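PDB 1IXK: methyltransferase from Pyrococcus horikoshii, which probably transfers methyl groups from S-adenosyl-L-methionine to cytosine C5 in RNA, most likely tRNA, as a member of the RsmB/NOP family. Local coordinates for residues Arg45-Val56 with Lys77-Glu85. Numbering follows the deposited sequence.
Sequences RCFRVNTLKISV and KEGFCLTRE
Phe47 and Phe80 are a hydrogen-bonded pair of two antiparallel strands, and their rings show how neighbours on one face of a sheet can pack without a full stack. The planes lie 28° apart but are displaced, with centroids 5.7 Å apart, so the rings barely overlap: mainly CB of Phe80 lies over the Phe47 face, a CH-pi contact 4.0 Å from the centroid, with Phe47 CE1 also touching Phe80 CD2. The Phe47 ring is brought over its partner strand by a chi1 of 65°, which sets CG between the backbone N and the carbonyl carbon; Leu82 CD2 then meets its edge. Val56, in the first turn of helix 56-65, puts CG1 in the plane of the Phe80 ring, 3.5 Å from CZ, while Val49 CG2 approaches CE2.

On the reverse face, Cys46 and Cys81 form a non-hydrogen-bonded pair with CA atoms 3.9 Å apart, and a disulfide joins their SG atoms, chi3 93°. Arg48 follows on that face: its aliphatic CG lies by Glu78 CB, and its guanidinium turns away to Gly131 O, Ser134, Gln138 and Gln103, beside the predicted S-adenosyl-L-methionine site. Glu78 OE1 pairs with Tyr135 OH.

Four backbone bonds join the strands, from Leu82 N to Arg45 O (2.9 Å) through to Val49 N to Glu78 O (2.8 Å). Beyond them, Arg45 NH1 and Glu85 OE1 form a salt bridge whose hydrogen bond is weak (3.2 Å), while OE2 accepts from Ile89 N. The pair forms the centre of a four-stranded antiparallel sheet with helix 56-65 packed on one face, consistent with the ferredoxin-like N-terminal domain of RsmF-type methyltransferases.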
loop_
_atom_site.group_PDB
_atom_site.type_symbol
_atom_site.label_atom_id
_atom_site.label_comp_id
_atom_site.label_asym_id
_atom_site.label_seq_id
_atom_site.Cartn_x
_atom_site.Cartn_y
_atom_site.Cartn_z
ATOM N N ARG A 45 8.435 -0.095 -14.342
ATOM C CA ARG A 45 8.886 1.010 -13.506
ATOM C C ARG A 45 7.808 2.086 -13.612
ATOM O O ARG A 45 7.457 2.512 -14.712
ATOM C CB ARG A 45 10.237 1.543 -14.002
ATOM C CG ARG A 45 10.794 2.687 -13.173
ATOM C CD ARG A 45 12.248 3.011 -13.512
ATOM N NE ARG A 45 13.173 1.974 -13.060
ATOM C CZ ARG A 45 13.458 0.865 -13.738
ATOM N NH1 ARG A 45 12.896 0.635 -14.920
ATOM N NH2 ARG A 45 14.303 -0.024 -13.228
ATOM N N CYS A 46 7.264 2.509 -12.474
ATOM C CA CYS A 46 6.210 3.520 -12.478
ATOM C C CYS A 46 6.624 4.772 -11.714
ATOM O O CYS A 46 7.529 4.738 -10.876
ATOM C CB CYS A 46 4.927 2.954 -11.860
ATOM S SG CYS A 46 4.418 1.307 -12.455
ATOM N N PHE A 47 5.960 5.887 -12.004
ATOM C CA PHE A 47 6.283 7.127 -11.313
ATOM C C PHE A 47 5.031 7.923 -10.994
ATOM O O PHE A 47 3.987 7.741 -11.614
ATOM C CB PHE A 47 7.251 7.975 -12.157
ATOM C CG PHE A 47 6.667 8.458 -13.458
ATOM C CD1 PHE A 47 5.862 9.593 -13.500
ATOM C CD2 PHE A 47 6.896 7.756 -14.637
ATOM C CE1 PHE A 47 5.293 10.021 -14.695
ATOM C CE2 PHE A 47 6.328 8.178 -15.844
ATOM C CZ PHE A 47 5.525 9.311 -15.872
ATOM N N ARG A 48 5.164 8.817 -10.024
ATOM C CA ARG A 48 4.075 9.669 -9.583
ATOM C C ARG A 48 4.485 11.115 -9.809
ATOM O O ARG A 48 5.587 11.514 -9.450
ATOM C CB ARG A 48 3.823 9.435 -8.095
ATOM C CG ARG A 48 2.809 10.361 -7.451
ATOM C CD ARG A 48 2.894 10.233 -5.938
ATOM N NE ARG A 48 3.829 11.179 -5.340
ATOM C CZ ARG A 48 4.649 10.895 -4.332
ATOM N NH1 ARG A 48 5.450 11.833 -3.851
ATOM N NH2 ARG A 48 4.695 9.669 -3.821
ATOM N N VAL A 49 3.605 11.898 -10.417
ATOM C CA VAL A 49 3.905 13.308 -10.653
ATOM C C VAL A 49 3.768 14.054 -9.328
ATOM O O VAL A 49 2.762 13.902 -8.632
ATOM C CB VAL A 49 2.914 13.935 -11.649
ATOM C CG1 VAL A 49 3.206 15.422 -11.796
ATOM C CG2 VAL A 49 3.000 13.223 -12.999
ATOM N N ASN A 50 4.773 14.852 -8.979
ATOM C CA ASN A 50 4.714 15.626 -7.747
ATOM C C ASN A 50 4.003 16.936 -8.058
ATOM O O ASN A 50 4.614 17.904 -8.523
ATOM C CB ASN A 50 6.117 15.894 -7.201
ATOM C CG ASN A 50 6.101 16.787 -5.976
ATOM O OD1 ASN A 50 5.064 16.959 -5.335
ATOM N ND2 ASN A 50 7.251 17.353 -5.640
ATOM N N THR A 51 2.700 16.956 -7.801
ATOM C CA THR A 51 1.890 18.131 -8.077
ATOM C C THR A 51 2.202 19.319 -7.176
ATOM O O THR A 51 1.628 20.395 -7.338
ATOM C CB THR A 51 0.398 17.787 -8.008
ATOM O OG1 THR A 51 0.077 17.263 -6.714
ATOM C CG2 THR A 51 0.064 16.751 -9.072
ATOM N N LEU A 52 3.112 19.128 -6.226
ATOM C CA LEU A 52 3.508 20.226 -5.357
ATOM C C LEU A 52 4.430 21.122 -6.175
ATOM O O LEU A 52 4.600 22.300 -5.863
ATOM C CB LEU A 52 4.269 19.721 -4.129
ATOM C CG LEU A 52 3.478 19.125 -2.961
ATOM C CD1 LEU A 52 4.442 18.711 -1.872
ATOM C CD2 LEU A 52 2.482 20.150 -2.427
ATOM N N LYS A 53 5.012 20.553 -7.231
ATOM C CA LYS A 53 5.933 21.294 -8.087
ATOM C C LYS A 53 5.535 21.443 -9.550
ATOM O O LYS A 53 6.058 22.313 -10.243
ATOM C CB LYS A 53 7.322 20.662 -8.021
ATOM C CG LYS A 53 8.017 20.821 -6.686
ATOM C CD LYS A 53 9.479 20.425 -6.793
ATOM C CE LYS A 53 10.256 20.840 -5.560
ATOM N NZ LYS A 53 11.712 20.649 -5.759
ATOM N N ILE A 54 4.617 20.608 -10.031
ATOM C CA ILE A 54 4.204 20.688 -11.429
ATOM C C ILE A 54 2.912 19.923 -11.695
ATOM O O ILE A 54 2.638 18.909 -11.051
ATOM C CB ILE A 54 5.318 20.139 -12.351
ATOM C CG1 ILE A 54 4.932 20.335 -13.818
ATOM C CG2 ILE A 54 5.560 18.664 -12.050
ATOM C CD1 ILE A 54 6.002 19.893 -14.792
ATOM N N SER A 55 2.117 20.410 -12.645
ATOM C CA SER A 55 0.861 19.757 -12.982
ATOM C C SER A 55 1.148 18.456 -13.721
ATOM O O SER A 55 2.232 18.270 -14.272
ATOM C CB SER A 55 -0.001 20.662 -13.868
ATOM O OG SER A 55 0.530 20.760 -15.180
ATOM N N VAL A 56 0.169 17.558 -13.723
ATOM C CA VAL A 56 0.311 16.281 -14.404
ATOM C C VAL A 56 0.406 16.518 -15.907
ATOM O O VAL A 56 1.229 15.907 -16.593
ATOM C CB VAL A 56 -0.892 15.359 -14.107
ATOM C CG1 VAL A 56 -0.801 14.088 -14.938
ATOM C CG2 VAL A 56 -0.923 15.019 -12.623
ATOM N N LYS A 77 -4.527 9.350 -10.320
ATOM C CA LYS A 77 -4.431 10.282 -11.441
ATOM C C LYS A 77 -3.015 10.792 -11.712
ATOM O O LYS A 77 -2.684 11.149 -12.850
ATOM C CB LYS A 77 -5.367 11.474 -11.218
ATOM C CG LYS A 77 -5.076 12.267 -9.962
ATOM C CD LYS A 77 -5.913 13.542 -9.897
ATOM C CE LYS A 77 -7.403 13.232 -9.929
ATOM N NZ LYS A 77 -7.804 12.360 -8.792
ATOM N N GLU A 78 -2.185 10.825 -10.674
ATOM C CA GLU A 78 -0.806 11.296 -10.802
ATOM C C GLU A 78 0.187 10.179 -11.142
ATOM O O GLU A 78 1.370 10.446 -11.358
ATOM C CB GLU A 78 -0.343 11.958 -9.494
ATOM C CG GLU A 78 -1.114 13.204 -9.043
ATOM C CD GLU A 78 -2.448 12.897 -8.382
ATOM O OE1 GLU A 78 -2.673 11.741 -7.961
ATOM O OE2 GLU A 78 -3.273 13.829 -8.268
ATOM N N GLY A 79 -0.286 8.936 -11.192
ATOM C CA GLY A 79 0.605 7.818 -11.458
ATOM C C GLY A 79 0.616 7.264 -12.873
ATOM O O GLY A 79 -0.420 7.167 -13.523
ATOM N N PHE A 80 1.803 6.883 -13.336
ATOM C CA PHE A 80 1.978 6.330 -14.674
ATOM C C PHE A 80 3.041 5.240 -14.630
ATOM O O PHE A 80 3.952 5.293 -13.805
ATOM C CB PHE A 80 2.443 7.433 -15.634
ATOM C CG PHE A 80 1.489 8.582 -15.746
ATOM C CD1 PHE A 80 0.508 8.594 -16.730
ATOM C CD2 PHE A 80 1.564 9.653 -14.857
ATOM C CE1 PHE A 80 -0.386 9.660 -16.830
ATOM C CE2 PHE A 80 0.675 10.719 -14.946
ATOM C CZ PHE A 80 -0.300 10.724 -15.933
ATOM N N CYS A 81 2.920 4.252 -15.512
ATOM C CA CYS A 81 3.909 3.188 -15.584
ATOM C C CYS A 81 4.531 3.219 -16.982
ATOM O O CYS A 81 3.834 3.289 -17.998
ATOM C CB CYS A 81 3.282 1.822 -15.281
ATOM S SG CYS A 81 2.725 1.627 -13.545
ATOM N N LEU A 82 5.854 3.192 -17.016
ATOM C CA LEU A 82 6.603 3.260 -18.266
ATOM C C LEU A 82 6.430 2.103 -19.244
ATOM O O LEU A 82 6.422 0.934 -18.853
ATOM C CB LEU A 82 8.084 3.433 -17.944
ATOM C CG LEU A 82 8.427 4.777 -17.313
ATOM C CD1 LEU A 82 9.740 4.682 -16.550
ATOM C CD2 LEU A 82 8.498 5.835 -18.419
ATOM N N THR A 83 6.289 2.453 -20.521
ATOM C CA THR A 83 6.151 1.483 -21.600
ATOM C C THR A 83 7.329 1.694 -22.547
ATOM O O THR A 83 7.669 0.819 -23.342
ATOM C CB THR A 83 4.831 1.665 -22.369
ATOM O OG1 THR A 83 4.717 3.018 -22.822
ATOM C CG2 THR A 83 3.651 1.332 -21.469
ATOM N N ARG A 84 7.939 2.871 -22.457
ATOM C CA ARG A 84 9.113 3.201 -23.261
ATOM C C ARG A 84 10.012 4.084 -22.417
ATOM O O ARG A 84 9.670 5.222 -22.097
ATOM C CB ARG A 84 8.742 3.951 -24.545
ATOM C CG ARG A 84 9.939 4.160 -25.493
ATOM C CD ARG A 84 9.508 4.802 -26.809
ATOM N NE ARG A 84 10.513 4.672 -27.866
ATOM C CZ ARG A 84 11.611 5.417 -27.976
ATOM N NH1 ARG A 84 12.455 5.204 -28.981
ATOM N NH2 ARG A 84 11.866 6.380 -27.098
ATOM N N GLU A 85 11.162 3.547 -22.044
ATOM C CA GLU A 85 12.106 4.290 -21.235
ATOM C C GLU A 85 13.387 4.388 -22.036
ATOM O O GLU A 85 14.312 3.595 -21.829
ATOM C CB GLU A 85 12.374 3.551 -19.926
ATOM C CG GLU A 85 12.937 4.422 -18.826
ATOM C CD GLU A 85 13.115 3.660 -17.526
ATOM O OE1 GLU A 85 12.604 2.524 -17.429
ATOM O OE2 GLU A 85 13.759 4.199 -16.602
HETATM O O HOH W 1 8.426 -0.153 -17.287
#